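2-dehydropantoate 2-reductase (PDB 2QYT) probably catalyses the NADPH-dependent reduction of ketopantoate (2-dehydropantoate) to pantoate, a step in the biosynthesis of pantothenate. Local coordinates at residues V40-R45 with E50-A55; I87-K92 with A101-M106; K112-L117 with E159-G164; I142-R145 with L151-L154; I205-T210 with D258-M263. All blocks are in the same frame, centred on the assembly; numbering follows the deposited sequence.

Interaction 1 of 5, residues V40-R45 with E50-A55. With SO4 (sulfate ion), chain C.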
# COMPACT_ATOMS: atom_id res chain seq x y z
N VAL A 40 6.25 10.09 -16.14
CA VAL A 40 6.39 9.27 -14.96
C VAL A 40 7.78 9.47 -14.33
O VAL A 40 8.80 9.23 -14.97
CB VAL A 40 6.10 7.74 -15.29
CG1 VAL A 40 6.24 6.83 -14.07
CG2 VAL A 40 4.71 7.58 -15.80
N SER A 41 7.79 9.92 -13.08
CA SER A 41 9.03 10.13 -12.35
C SER A 41 9.11 9.20 -11.18
O SER A 41 8.08 8.79 -10.65
CB SER A 41 9.12 11.60 -11.91
OG SER A 41 8.89 12.43 -13.06
N TRP A 42 10.35 8.85 -10.81
CA TRP A 42 10.64 7.94 -9.72
C TRP A 42 11.58 8.56 -8.75
O TRP A 42 12.55 9.22 -9.14
CB TRP A 42 11.33 6.68 -10.26
CG TRP A 42 10.49 5.87 -11.19
CD1 TRP A 42 9.13 5.93 -11.35
CD2 TRP A 42 10.96 4.86 -12.09
NE1 TRP A 42 8.72 5.01 -12.32
CE2 TRP A 42 9.83 4.37 -12.80
CE3 TRP A 42 12.23 4.37 -12.40
CZ2 TRP A 42 9.93 3.38 -13.78
CZ3 TRP A 42 12.32 3.39 -13.38
CH2 TRP A 42 11.19 2.90 -14.06
N ILE A 43 11.31 8.38 -7.46
CA ILE A 43 12.26 8.81 -6.46
C ILE A 43 12.87 7.57 -5.87
O ILE A 43 12.19 6.81 -5.25
CB ILE A 43 11.61 9.66 -5.35
CG1 ILE A 43 10.84 10.85 -5.97
CG2 ILE A 43 12.65 10.04 -4.23
CD1 ILE A 43 11.72 11.93 -6.76
N ALA A 44 14.17 7.38 -6.06
CA ALA A 44 14.86 6.18 -5.60
C ALA A 44 16.16 6.70 -5.10
O ALA A 44 16.50 7.83 -5.39
CB ALA A 44 15.10 5.25 -6.74
N ARG A 45 16.90 5.88 -4.34
CA ARG A 45 18.18 6.36 -3.85
C ARG A 45 19.27 5.34 -3.86
O ARG A 45 19.04 4.14 -4.13
CB ARG A 45 18.03 6.98 -2.46
CG ARG A 45 17.16 6.21 -1.46
CD ARG A 45 16.68 7.22 -0.41
NE ARG A 45 15.25 7.54 -0.57
CZ ARG A 45 14.72 8.69 -1.02
NH1 ARG A 45 15.49 9.73 -1.38
NH2 ARG A 45 13.38 8.80 -1.06
N GLU A 50 21.48 4.34 -8.53
CA GLU A 50 22.62 4.24 -9.47
C GLU A 50 22.51 3.12 -10.53
O GLU A 50 22.89 3.34 -11.69
CB GLU A 50 23.98 4.22 -8.73
CG GLU A 50 24.35 5.64 -8.14
CD GLU A 50 24.19 6.85 -9.18
OE1 GLU A 50 24.82 6.76 -10.28
OE2 GLU A 50 23.45 7.87 -8.89
N ALA A 51 21.98 1.96 -10.13
CA ALA A 51 21.81 0.84 -11.05
C ALA A 51 20.74 1.14 -12.11
O ALA A 51 20.86 0.74 -13.27
CB ALA A 51 21.43 -0.42 -10.30
N ILE A 52 19.67 1.80 -11.70
CA ILE A 52 18.60 2.27 -12.61
C ILE A 52 19.20 3.22 -13.63
O ILE A 52 18.99 3.01 -14.82
CB ILE A 52 17.47 2.94 -11.84
CG1 ILE A 52 16.79 1.88 -10.95
CG2 ILE A 52 16.45 3.60 -12.76
CD1 ILE A 52 15.73 2.44 -10.08
N ARG A 53 20.01 4.20 -13.19
CA ARG A 53 20.56 5.18 -14.16
C ARG A 53 21.50 4.49 -15.14
O ARG A 53 21.54 4.86 -16.32
CB ARG A 53 21.21 6.42 -13.49
CG ARG A 53 20.25 7.14 -12.51
CD ARG A 53 20.16 8.68 -12.55
NE ARG A 53 20.85 9.27 -11.42
CZ ARG A 53 20.52 10.37 -10.73
NH1 ARG A 53 19.46 11.13 -11.01
NH2 ARG A 53 21.31 10.71 -9.73
N ALA A 54 22.28 3.53 -14.66
CA ALA A 54 23.23 2.82 -15.52
C ALA A 54 22.54 1.91 -16.55
O ALA A 54 22.99 1.80 -17.70
CB ALA A 54 24.23 2.02 -14.66
N ALA A 55 21.45 1.24 -16.13
CA ALA A 55 20.69 0.40 -17.04
C ALA A 55 19.80 1.26 -17.94
O ALA A 55 19.24 0.77 -18.91
CB ALA A 55 19.84 -0.63 -16.28
S SO4 C . 14.45 3.23 -3.05
O1 SO4 C . 13.54 3.13 -4.18
O2 SO4 C . 14.43 1.91 -2.41
O3 SO4 C . 15.81 3.53 -3.47
O4 SO4 C . 13.91 4.26 -2.14
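W42 and A44, at the C-terminal end of strand 38-43 and just beyond it, meet I52 of helix 46-55, the helix that follows after a short turn. The backbones stay well apart, the closest pair of CA atoms being A44 and I52 at 8.9 Å, and side chains bridge the gap. Within the helix the amides of A54 and A55 bond to the carbonyl oxygens of E50 and A51. I52 turns toward the strand.

I52 carries the helix side of the contact with two branches. CG2 sits at the edge of the W42 indole, near the ring plane, with 4.2 Å between I52 CG2 and W42 CZ3. The other branch, CG1 and CD1, runs to the methyl of A44, where I52 CD1 lies 4.4 Å from A44 CB. W42 presents its six-membered ring because CG stands anti to the carbonyl carbon (chi1 -63°). Next to A44 a sulfate ion is held by the backbone: R45 N donates to sulfate O3 over 2.7 Å, nearly straight at 168°. The sulfate is probably from the crystallisation liquor, and L16 N binds it too.

Both W42 and I52 also pack on L16 and on V74 of strand 73-75, while A28 of helix 18-33 touches W42, so that the contact is buried between the parallel sheet and two of its helices.

Interaction 2 of 5, residues I87-K92 with A101-M106. With SO4 (sulfate ion), chain E; EDO (1,2-ethanediol), chain G.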
# COMPACT_ATOMS: atom_id res chain seq x y z
N ILE A 87 0.96 11.55 -6.67
CA ILE A 87 2.06 10.94 -6.01
C ILE A 87 1.60 9.59 -5.45
O ILE A 87 0.66 9.52 -4.63
CB ILE A 87 2.61 11.80 -4.86
CG1 ILE A 87 3.11 13.14 -5.40
CG2 ILE A 87 3.72 11.02 -4.07
CD1 ILE A 87 3.34 14.22 -4.30
N LEU A 88 2.28 8.54 -5.88
CA LEU A 88 2.13 7.19 -5.30
C LEU A 88 3.21 7.07 -4.22
O LEU A 88 4.42 7.13 -4.52
CB LEU A 88 2.37 6.15 -6.42
CG LEU A 88 1.19 5.58 -7.18
CD1 LEU A 88 0.09 6.53 -7.50
CD2 LEU A 88 1.65 4.72 -8.41
N PHE A 89 2.77 6.98 -2.98
CA PHE A 89 3.65 7.07 -1.82
C PHE A 89 3.88 5.62 -1.40
O PHE A 89 2.97 4.96 -0.94
CB PHE A 89 2.99 7.92 -0.72
CG PHE A 89 3.87 8.20 0.47
CD1 PHE A 89 4.75 9.29 0.47
CD2 PHE A 89 3.84 7.36 1.60
CE1 PHE A 89 5.57 9.56 1.57
CE2 PHE A 89 4.68 7.60 2.73
CZ PHE A 89 5.53 8.72 2.70
N CYS A 90 5.10 5.13 -1.59
CA CYS A 90 5.45 3.72 -1.52
C CYS A 90 6.71 3.46 -0.71
O CYS A 90 7.40 2.48 -0.92
CB CYS A 90 5.61 3.14 -2.94
SG CYS A 90 4.12 3.40 -3.99
N THR A 91 7.02 4.33 0.24
CA THR A 91 8.21 4.07 1.06
C THR A 91 7.78 3.56 2.44
O THR A 91 6.79 4.01 2.99
CB THR A 91 9.10 5.34 1.23
OG1 THR A 91 10.18 5.01 2.11
CG2 THR A 91 8.33 6.43 1.87
N LYS A 92 8.50 2.61 3.00
CA LYS A 92 8.28 2.29 4.42
C LYS A 92 9.32 2.95 5.31
O LYS A 92 9.33 2.73 6.54
CB LYS A 92 8.22 0.77 4.66
CG LYS A 92 9.45 -0.05 4.25
CD LYS A 92 9.48 -1.47 4.92
CE LYS A 92 8.55 -2.52 4.21
NZ LYS A 92 9.22 -3.46 3.20
N ALA A 101 7.34 16.09 4.58
CA ALA A 101 8.36 17.12 4.28
C ALA A 101 9.12 16.87 2.95
O ALA A 101 9.30 17.80 2.15
CB ALA A 101 9.31 17.26 5.43
N GLU A 102 9.47 15.61 2.69
CA GLU A 102 10.26 15.21 1.53
C GLU A 102 9.50 15.22 0.23
O GLU A 102 10.08 15.44 -0.82
CB GLU A 102 10.82 13.80 1.71
CG GLU A 102 11.43 13.57 3.08
CD GLU A 102 12.91 13.76 3.11
OE1 GLU A 102 13.47 14.10 2.05
OE2 GLU A 102 13.51 13.57 4.20
N ILE A 103 8.20 14.95 0.27
CA ILE A 103 7.42 14.99 -0.95
C ILE A 103 6.81 16.39 -1.25
O ILE A 103 6.28 16.61 -2.34
CB ILE A 103 6.29 13.88 -0.96
CG1 ILE A 103 5.18 14.23 0.02
CG2 ILE A 103 6.91 12.46 -0.73
CD1 ILE A 103 3.95 13.26 -0.03
N ARG A 104 6.82 17.31 -0.28
CA ARG A 104 6.23 18.65 -0.49
C ARG A 104 6.64 19.36 -1.81
O ARG A 104 5.77 19.99 -2.48
CB ARG A 104 6.47 19.59 0.71
CG ARG A 104 5.45 19.41 1.85
CD ARG A 104 5.51 20.56 2.87
NE ARG A 104 4.55 20.35 3.96
CZ ARG A 104 3.25 20.65 3.86
NH1 ARG A 104 2.44 20.45 4.87
NH2 ARG A 104 2.78 21.14 2.71
N PRO A 105 7.93 19.31 -2.19
CA PRO A 105 8.26 19.92 -3.49
C PRO A 105 7.50 19.34 -4.68
O PRO A 105 7.49 19.96 -5.73
CB PRO A 105 9.78 19.68 -3.63
CG PRO A 105 10.27 19.60 -2.24
CD PRO A 105 9.14 18.82 -1.51
N MSE A 106 6.85 18.19 -4.53
CA MSE A 106 6.05 17.67 -5.61
C MSE A 106 4.57 18.00 -5.52
O MSE A 106 3.81 17.64 -6.40
CB MSE A 106 6.27 16.15 -5.79
CG MSE A 106 7.75 15.83 -6.12
SE MSE A 106 8.05 13.96 -6.41
CE MSE A 106 7.59 13.31 -4.60
S SO4 E . 11.19 1.41 -0.27
O1 SO4 E . 12.41 0.90 -0.89
O2 SO4 E . 10.50 0.33 0.45
O3 SO4 E . 11.59 2.52 0.61
O4 SO4 E . 10.28 1.92 -1.28
C1 EDO G . 7.13 -0.36 -2.06
O1 EDO G . 7.90 0.48 -2.92
C2 EDO G . 7.98 -1.50 -1.47
O2 EDO G . 7.14 -2.64 -1.37
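The phenyl ring of F89 takes I103 at its edge: the CG2 methyl lies in the ring plane, 3.9 Å from I103 CG2 to F89 CE1. The two side chains cross at about a right angle, and I103 CD1 comes in from one side of the plane, 4.1 Å from F89 CD1. The ring of F14, from strand 9-14, also meets that of F89, their planes inclined by about 20°. F89 reaches the helix because CG stands opposite the backbone N (chi1 -174°), although the CB itself does not point there.

Two residues earlier on the strand, I87 reaches the helical segment with its CD1 methyl. I87 CD1 packs on M106 CB at 3.8 Å and more loosely on I103 CD1 at 4.4 Å. M106, a selenomethionine in the 3-10 segment 104-106, bonds through M106 N to I103 O over 2.8 Å.

The side chains meet through carbon atoms alone. Beyond them, T91 OG1 donates to O3 of a sulfate at 3.2 Å, an ion probably from the crystallisation liquor. Strand and helix form part of a beta-alpha-beta crossover of the Rossmann fold, which usually binds its dinucleotide at the strands' C-terminal ends.

Interaction 3 of 5, residues K112-L117 with E159-G164. With EDO (1,2-ethanediol), chain J.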
# COMPACT_ATOMS: atom_id res chain seq x y z
N LYS A 112 -2.76 14.82 -5.95
CA LYS A 112 -3.40 13.80 -5.11
C LYS A 112 -2.35 12.75 -4.74
O LYS A 112 -1.56 12.34 -5.57
CB LYS A 112 -4.58 13.12 -5.82
CG LYS A 112 -5.66 14.09 -6.37
CD LYS A 112 -6.34 14.82 -5.21
CE LYS A 112 -7.45 15.72 -5.67
NZ LYS A 112 -6.96 16.81 -6.48
N ILE A 113 -2.34 12.37 -3.47
CA ILE A 113 -1.37 11.48 -2.94
C ILE A 113 -2.09 10.21 -2.57
O ILE A 113 -3.16 10.26 -1.92
CB ILE A 113 -0.67 12.07 -1.69
CG1 ILE A 113 -0.05 13.44 -2.02
CG2 ILE A 113 0.40 11.14 -1.19
CD1 ILE A 113 0.36 14.20 -0.81
N LEU A 114 -1.51 9.08 -3.01
CA LEU A 114 -1.97 7.73 -2.74
C LEU A 114 -0.93 6.94 -1.93
O LEU A 114 0.04 6.45 -2.50
CB LEU A 114 -2.17 6.97 -4.06
CG LEU A 114 -3.58 6.63 -4.51
CD1 LEU A 114 -3.62 5.75 -5.76
CD2 LEU A 114 -4.25 5.94 -3.33
N PRO A 115 -1.15 6.77 -0.61
CA PRO A 115 -0.28 5.87 0.11
C PRO A 115 -0.70 4.43 -0.19
O PRO A 115 -1.89 4.07 -0.04
CB PRO A 115 -0.55 6.23 1.60
CG PRO A 115 -1.55 7.36 1.60
CD PRO A 115 -2.21 7.34 0.26
N LEU A 116 0.24 3.61 -0.63
CA LEU A 116 -0.09 2.22 -0.93
C LEU A 116 0.42 1.23 0.15
O LEU A 116 0.31 0.01 -0.01
CB LEU A 116 0.36 1.85 -2.35
CG LEU A 116 -0.20 2.79 -3.46
CD1 LEU A 116 0.49 2.54 -4.79
CD2 LEU A 116 -1.78 2.70 -3.58
N LEU A 117 0.92 1.77 1.25
CA LEU A 117 1.54 1.05 2.36
C LEU A 117 0.50 0.33 3.23
O LEU A 117 -0.66 0.74 3.29
CB LEU A 117 2.30 2.04 3.29
CG LEU A 117 3.16 3.21 2.76
CD1 LEU A 117 2.29 4.13 1.94
CD2 LEU A 117 3.86 4.01 3.90
N GLU A 159 -1.86 -9.12 -9.45
CA GLU A 159 -1.89 -7.94 -8.59
C GLU A 159 -3.26 -7.24 -8.61
O GLU A 159 -4.02 -7.36 -9.57
CB GLU A 159 -0.72 -6.99 -8.85
CG GLU A 159 -0.68 -6.22 -10.19
CD GLU A 159 -1.83 -5.22 -10.42
OE1 GLU A 159 -2.21 -5.09 -11.59
OE2 GLU A 159 -2.35 -4.58 -9.48
N LEU A 160 -3.57 -6.54 -7.51
CA LEU A 160 -4.80 -5.77 -7.34
C LEU A 160 -4.39 -4.45 -6.73
O LEU A 160 -3.55 -4.45 -5.87
CB LEU A 160 -5.77 -6.52 -6.42
CG LEU A 160 -6.29 -7.84 -6.99
CD1 LEU A 160 -7.01 -8.69 -5.92
CD2 LEU A 160 -7.22 -7.54 -8.21
N PHE A 161 -4.97 -3.33 -7.22
CA PHE A 161 -4.66 -1.98 -6.83
C PHE A 161 -6.05 -1.40 -6.61
O PHE A 161 -6.86 -1.30 -7.56
CB PHE A 161 -3.91 -1.29 -7.98
CG PHE A 161 -3.42 0.13 -7.71
CD1 PHE A 161 -2.04 0.42 -7.71
CD2 PHE A 161 -4.31 1.19 -7.56
CE1 PHE A 161 -1.58 1.73 -7.52
CE2 PHE A 161 -3.85 2.50 -7.35
CZ PHE A 161 -2.48 2.77 -7.34
N TYR A 162 -6.34 -1.06 -5.36
CA TYR A 162 -7.58 -0.34 -5.00
C TYR A 162 -7.29 1.05 -4.51
O TYR A 162 -6.32 1.27 -3.82
CB TYR A 162 -8.31 -1.08 -3.88
CG TYR A 162 -8.75 -2.45 -4.24
CD1 TYR A 162 -9.96 -2.66 -4.90
CD2 TYR A 162 -7.96 -3.55 -3.92
CE1 TYR A 162 -10.38 -3.96 -5.23
CE2 TYR A 162 -8.38 -4.85 -4.24
CZ TYR A 162 -9.58 -5.04 -4.89
OH TYR A 162 -9.99 -6.29 -5.22
N PHE A 163 -8.13 2.01 -4.85
CA PHE A 163 -7.89 3.37 -4.35
C PHE A 163 -9.17 4.15 -4.35
O PHE A 163 -10.16 3.69 -4.94
CB PHE A 163 -6.83 4.08 -5.21
CG PHE A 163 -7.38 4.68 -6.46
CD1 PHE A 163 -7.73 6.05 -6.49
CD2 PHE A 163 -7.61 3.89 -7.59
CE1 PHE A 163 -8.27 6.64 -7.65
CE2 PHE A 163 -8.16 4.44 -8.74
CZ PHE A 163 -8.48 5.85 -8.77
N GLY A 164 -9.18 5.30 -3.70
CA GLY A 164 -10.34 6.17 -3.70
C GLY A 164 -10.27 7.28 -2.71
O GLY A 164 -9.47 7.23 -1.78
C1 EDO J . -1.53 -8.91 -13.65
O1 EDO J . -0.17 -8.48 -13.62
C2 EDO J . -2.45 -7.80 -13.18
O2 EDO J . -3.01 -8.30 -11.96
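L114, on strand 111-115, reaches F161 and F163 of strand 158-164. From its CB the chain leads to CG, which lies 4.2 Å from F163 CB. There it forks: CD2 packs against F163, 3.7 Å from L114 CD2 to F163 CB, and CD1 reaches both phenylalanines. L114 CD1 comes to 3.6 Å from F161 CZ, at the edge and near the plane of that ring, and it is also 3.7 Å from F163 CB. L114 and F161 advance on each other from opposite directions.

L116, just past the end of its strand, comes to the same ring obliquely, its side chain crossing that of F161 at about a right angle. Its CD1 is 3.5 Å from F161 CE1, while L116 CD2 lies 3.8 Å from F161 CZ. The ring is brought over to both leucines by a CG anti to the backbone N (chi1 -176°). F163 joins in mainly through CB, because its chi1 of 83° carries the ring away from the strand opposite.

L177 and L181 of helix 172-183 also pack on this cluster, and Y23 meets F161 edge-to-face. At the far end of the segment, E159 N and O both bond to O2 of an ethanediol.

With every touching atom a carbon, the two segments, which lie on strands of different sheets, meet through hydrophobic packing and burial, without directional bonds between them.

Interaction 4 of 5, residues I142-R145 with L151-L154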
# COMPACT_ATOMS: atom_id res chain seq x y z
N ILE A 142 -0.14 -7.73 -3.93
CA ILE A 142 0.93 -7.95 -4.88
C ILE A 142 2.09 -8.55 -4.12
O ILE A 142 2.35 -8.13 -2.97
CB ILE A 142 1.36 -6.66 -5.65
CG1 ILE A 142 2.18 -7.00 -6.92
CG2 ILE A 142 1.98 -5.56 -4.70
CD1 ILE A 142 2.82 -5.73 -7.69
N SER A 143 2.75 -9.53 -4.73
CA SER A 143 3.89 -10.22 -4.13
C SER A 143 5.18 -9.82 -4.82
O SER A 143 5.71 -10.55 -5.66
CB SER A 143 3.69 -11.72 -4.28
OG SER A 143 2.53 -12.10 -3.56
N ALA A 144 5.69 -8.66 -4.46
CA ALA A 144 6.77 -8.01 -5.20
C ALA A 144 7.80 -7.50 -4.24
O ALA A 144 7.46 -7.02 -3.15
CB ALA A 144 6.22 -6.89 -6.01
N ARG A 145 9.06 -7.59 -4.65
CA ARG A 145 10.25 -7.41 -3.80
C ARG A 145 11.29 -6.63 -4.61
O ARG A 145 11.52 -7.02 -5.75
CB ARG A 145 10.83 -8.81 -3.62
CG ARG A 145 11.25 -9.21 -2.25
CD ARG A 145 11.53 -10.75 -2.23
NE ARG A 145 12.62 -11.18 -3.13
CZ ARG A 145 12.55 -12.17 -4.02
NH1 ARG A 145 11.43 -12.89 -4.17
NH2 ARG A 145 13.62 -12.45 -4.75
N LEU A 151 16.36 -3.86 -9.61
CA LEU A 151 15.58 -5.05 -10.00
C LEU A 151 14.43 -5.32 -9.07
O LEU A 151 14.61 -5.43 -7.86
CB LEU A 151 16.49 -6.30 -10.08
CG LEU A 151 15.80 -7.64 -10.47
CD1 LEU A 151 15.35 -7.63 -11.96
CD2 LEU A 151 16.64 -8.91 -10.16
N ILE A 152 13.24 -5.45 -9.65
CA ILE A 152 12.06 -5.91 -8.94
C ILE A 152 11.74 -7.33 -9.40
O ILE A 152 11.75 -7.65 -10.62
CB ILE A 152 10.80 -5.01 -9.23
CG1 ILE A 152 11.13 -3.50 -9.03
CG2 ILE A 152 9.65 -5.37 -8.34
CD1 ILE A 152 11.83 -3.19 -7.66
N THR A 153 11.43 -8.18 -8.43
CA THR A 153 10.97 -9.52 -8.71
C THR A 153 9.55 -9.69 -8.15
O THR A 153 9.29 -9.35 -6.99
CB THR A 153 11.88 -10.56 -8.02
OG1 THR A 153 13.21 -10.35 -8.52
CG2 THR A 153 11.41 -12.01 -8.29
N LEU A 154 8.65 -10.18 -8.99
CA LEU A 154 7.35 -10.67 -8.56
C LEU A 154 7.35 -12.15 -8.50
O LEU A 154 7.75 -12.85 -9.44
CB LEU A 154 6.22 -10.24 -9.49
CG LEU A 154 5.65 -8.84 -9.38
CD1 LEU A 154 6.72 -7.82 -9.69
CD2 LEU A 154 4.45 -8.72 -10.37
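A144 and L154 sit opposite each other across two antiparallel strands, their CA atoms only 4.3 Å apart in a non-hydrogen-bonded pair. The small methyl of A144 leaves a shallow place, and the branched end of L154 settles into it, with 3.8 Å from L154 CD1 to A144 CB. I152 flanks the same methyl at a looser distance, 4.4 Å from A144 CB to I152 CG2. On the far side of L154, the long arm of I142 comes round so that I142 CD1 touches L154 CD2 at 4.3 Å. The result is a row of apolar bumps, I142, L154, A144 and I152, fitted side by side on one face.

The other face belongs to R145 and T153, whose side chains run alongside each other in the same direction. In one conformer the arginine folds back at chi3 (62°) and lays one face of its guanidinium over T153 CB, offset toward the rim, 4.2 Å from R145 NH2 to T153 CB; a second conformer makes this stacking doubtful. T153 OG1 looks to S147 OG for its hydrogen bond.

Between the faces the backbones pair R145 and T153 by two bonds. T153 N points almost straight at R145 O (2.9 Å, 169°), while R145 N reaches T153 O at the same length but a more bent 144°. CA-H...O contacts, such as L154 CA to S143 O at 3.3 Å, fill in beside them.

Helix 18-33 covers I142 and L154, and the pair belongs to the beta hairpin of strands 137-148 and 151-154, within the mixed sheet of the Rossmann-type domain that probably binds NADP(H).

Interaction 5 of 5, residues I205-T210 with D258-M263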
# COMPACT_ATOMS: atom_id res chain seq x y z
N ILE A 205 -3.66 -9.07 7.45
CA ILE A 205 -2.21 -9.03 7.65
C ILE A 205 -1.87 -8.80 9.12
O ILE A 205 -0.86 -9.29 9.61
CB ILE A 205 -1.52 -8.03 6.72
CG1 ILE A 205 -0.03 -7.96 7.04
CG2 ILE A 205 -2.14 -6.67 6.86
CD1 ILE A 205 0.77 -7.03 6.17
N SER A 206 -2.71 -8.06 9.84
CA SER A 206 -2.57 -7.95 11.29
C SER A 206 -2.65 -9.37 11.89
O SER A 206 -1.68 -9.87 12.44
CB SER A 206 -3.63 -7.00 11.85
OG SER A 206 -3.55 -6.86 13.25
N VAL A 207 -3.79 -10.04 11.73
CA VAL A 207 -3.94 -11.38 12.36
C VAL A 207 -2.81 -12.32 11.94
O VAL A 207 -2.15 -12.90 12.79
CB VAL A 207 -5.33 -12.03 12.16
CG1 VAL A 207 -6.46 -11.12 12.67
CG2 VAL A 207 -5.55 -12.42 10.72
N THR A 208 -2.56 -12.40 10.63
CA THR A 208 -1.56 -13.31 10.05
C THR A 208 -0.15 -13.00 10.55
O THR A 208 0.57 -13.91 10.98
CB THR A 208 -1.58 -13.29 8.51
OG1 THR A 208 -2.88 -13.64 8.03
CG2 THR A 208 -0.54 -14.25 7.94
N ALA A 209 0.24 -11.73 10.50
CA ALA A 209 1.55 -11.31 11.00
C ALA A 209 1.68 -11.62 12.49
O ALA A 209 2.62 -12.30 12.89
CB ALA A 209 1.82 -9.83 10.71
N THR A 210 0.74 -11.17 13.31
CA THR A 210 0.89 -11.41 14.75
C THR A 210 0.89 -12.91 15.11
O THR A 210 1.76 -13.36 15.86
CB THR A 210 -0.01 -10.52 15.70
OG1 THR A 210 -0.59 -11.32 16.74
CG2 THR A 210 -1.09 -9.80 14.95
N ASP A 258 -11.81 -17.83 6.02
CA ASP A 258 -11.70 -18.77 4.91
C ASP A 258 -10.51 -18.48 3.99
O ASP A 258 -9.85 -19.41 3.52
CB ASP A 258 -13.01 -18.82 4.12
CG ASP A 258 -13.21 -20.15 3.44
OD1 ASP A 258 -13.13 -20.20 2.20
OD2 ASP A 258 -13.44 -21.15 4.15
N LYS A 259 -10.26 -17.20 3.74
CA LYS A 259 -9.12 -16.73 2.94
C LYS A 259 -7.76 -17.24 3.46
O LYS A 259 -6.86 -17.56 2.68
CB LYS A 259 -9.13 -15.19 2.83
CG LYS A 259 -8.19 -14.60 1.78
CD LYS A 259 -8.66 -14.87 0.34
CE LYS A 259 -7.50 -14.89 -0.65
NZ LYS A 259 -7.96 -15.19 -2.03
N GLN A 260 -7.64 -17.32 4.79
CA GLN A 260 -6.47 -17.93 5.46
C GLN A 260 -6.25 -19.41 5.09
O GLN A 260 -5.11 -19.88 5.06
CB GLN A 260 -6.62 -17.82 6.99
CG GLN A 260 -7.22 -16.51 7.51
CD GLN A 260 -6.19 -15.49 7.94
OE1 GLN A 260 -5.00 -15.80 8.09
NE2 GLN A 260 -6.64 -14.26 8.17
N ARG A 261 -7.34 -20.13 4.82
CA ARG A 261 -7.28 -21.57 4.50
C ARG A 261 -6.66 -21.85 3.11
O ARG A 261 -6.03 -22.89 2.91
CB ARG A 261 -8.67 -22.23 4.60
CG ARG A 261 -9.42 -21.94 5.91
CD ARG A 261 -10.76 -22.68 5.97
NE ARG A 261 -11.53 -22.37 7.18
CZ ARG A 261 -11.45 -23.04 8.33
NH1 ARG A 261 -10.62 -24.07 8.47
NH2 ARG A 261 -12.20 -22.67 9.37
N LYS A 262 -6.85 -20.91 2.18
CA LYS A 262 -6.40 -21.05 0.78
C LYS A 262 -5.01 -20.45 0.53
O LYS A 262 -4.38 -20.73 -0.51
CB LYS A 262 -7.42 -20.41 -0.17
CG LYS A 262 -8.79 -21.10 -0.18
CD LYS A 262 -9.79 -20.30 -1.01
CE LYS A 262 -11.18 -20.97 -1.02
NZ LYS A 262 -12.17 -20.11 -1.75
N MSE A 263 -4.56 -19.61 1.49
CA MSE A 263 -3.21 -19.05 1.52
C MSE A 263 -2.11 -20.05 1.15
O MSE A 263 -2.08 -21.18 1.68
CB MSE A 263 -2.95 -18.48 2.92
CG MSE A 263 -1.95 -17.33 2.98
SE MSE A 263 -2.09 -16.32 4.66
CE MSE A 263 -1.68 -14.55 3.87
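Polar contact between the two helices comes down to T208 and Q260, whose side chains slide past each other in opposite directions. T208 OG1 lies 3.0 Å from Q260 OE1, a distance that would suit a hydrogen bond from the hydroxyl, but its single proton may go instead to M204 O, one turn back in the same helix. The bend of the Q260 chain at chi2 (-97°) brings the amide to T208, with OE1 as the nearer end. Its other end is less well served: Q260 NE2 is buried and has no hydrogen-bonding partner in the model.

A methyl packs on this buried amide, V207 CG2 lying 3.3 Å from Q260 NE2. Van der Waals packing adds a second contact, in which T208 CG2 faces the selenium of M263, a selenomethionine, tip to tip at 4.2 Å from SE. M263 itself lies at the last modelled residue before a gap in the chain, and its side chain is exposed.

The backbones remain apart, with 8.2 Å between the CA atoms of T208 and Q260, the nearest pair. V207 also packs on L233, L234 and V237 of helix 227-244, and I219 touches Q260 and M263. Helix 194-215 and helix 252-262 meet here within the all-helical C-terminal domain that ketopantoate reductases share with the 6-phosphogluconate dehydrogenase type.

Four of the five contacts belong to the N-terminal, Rossmann-type half of the chain, and interaction 5 stands apart in the helical C-terminal half, its centre about 34 Å from that of interaction 1 and about 20 Å from that of interaction 4. Interactions 1, 2, 3 and 5 follow in series along the chain, with 4 nested inside 3. Interactions 1, 2 and 3 share the parallel sheet; I43 packs on M106 between 1 and 2, and neighbouring strands 86-89 and 111-115 tie 2 to 3. Interaction 3 joins this sheet to the mixed one, which holds interaction 4. Touching contacts thus run from 1 through 2 and 3 to 4 across both sheets of the half that probably binds NADPH.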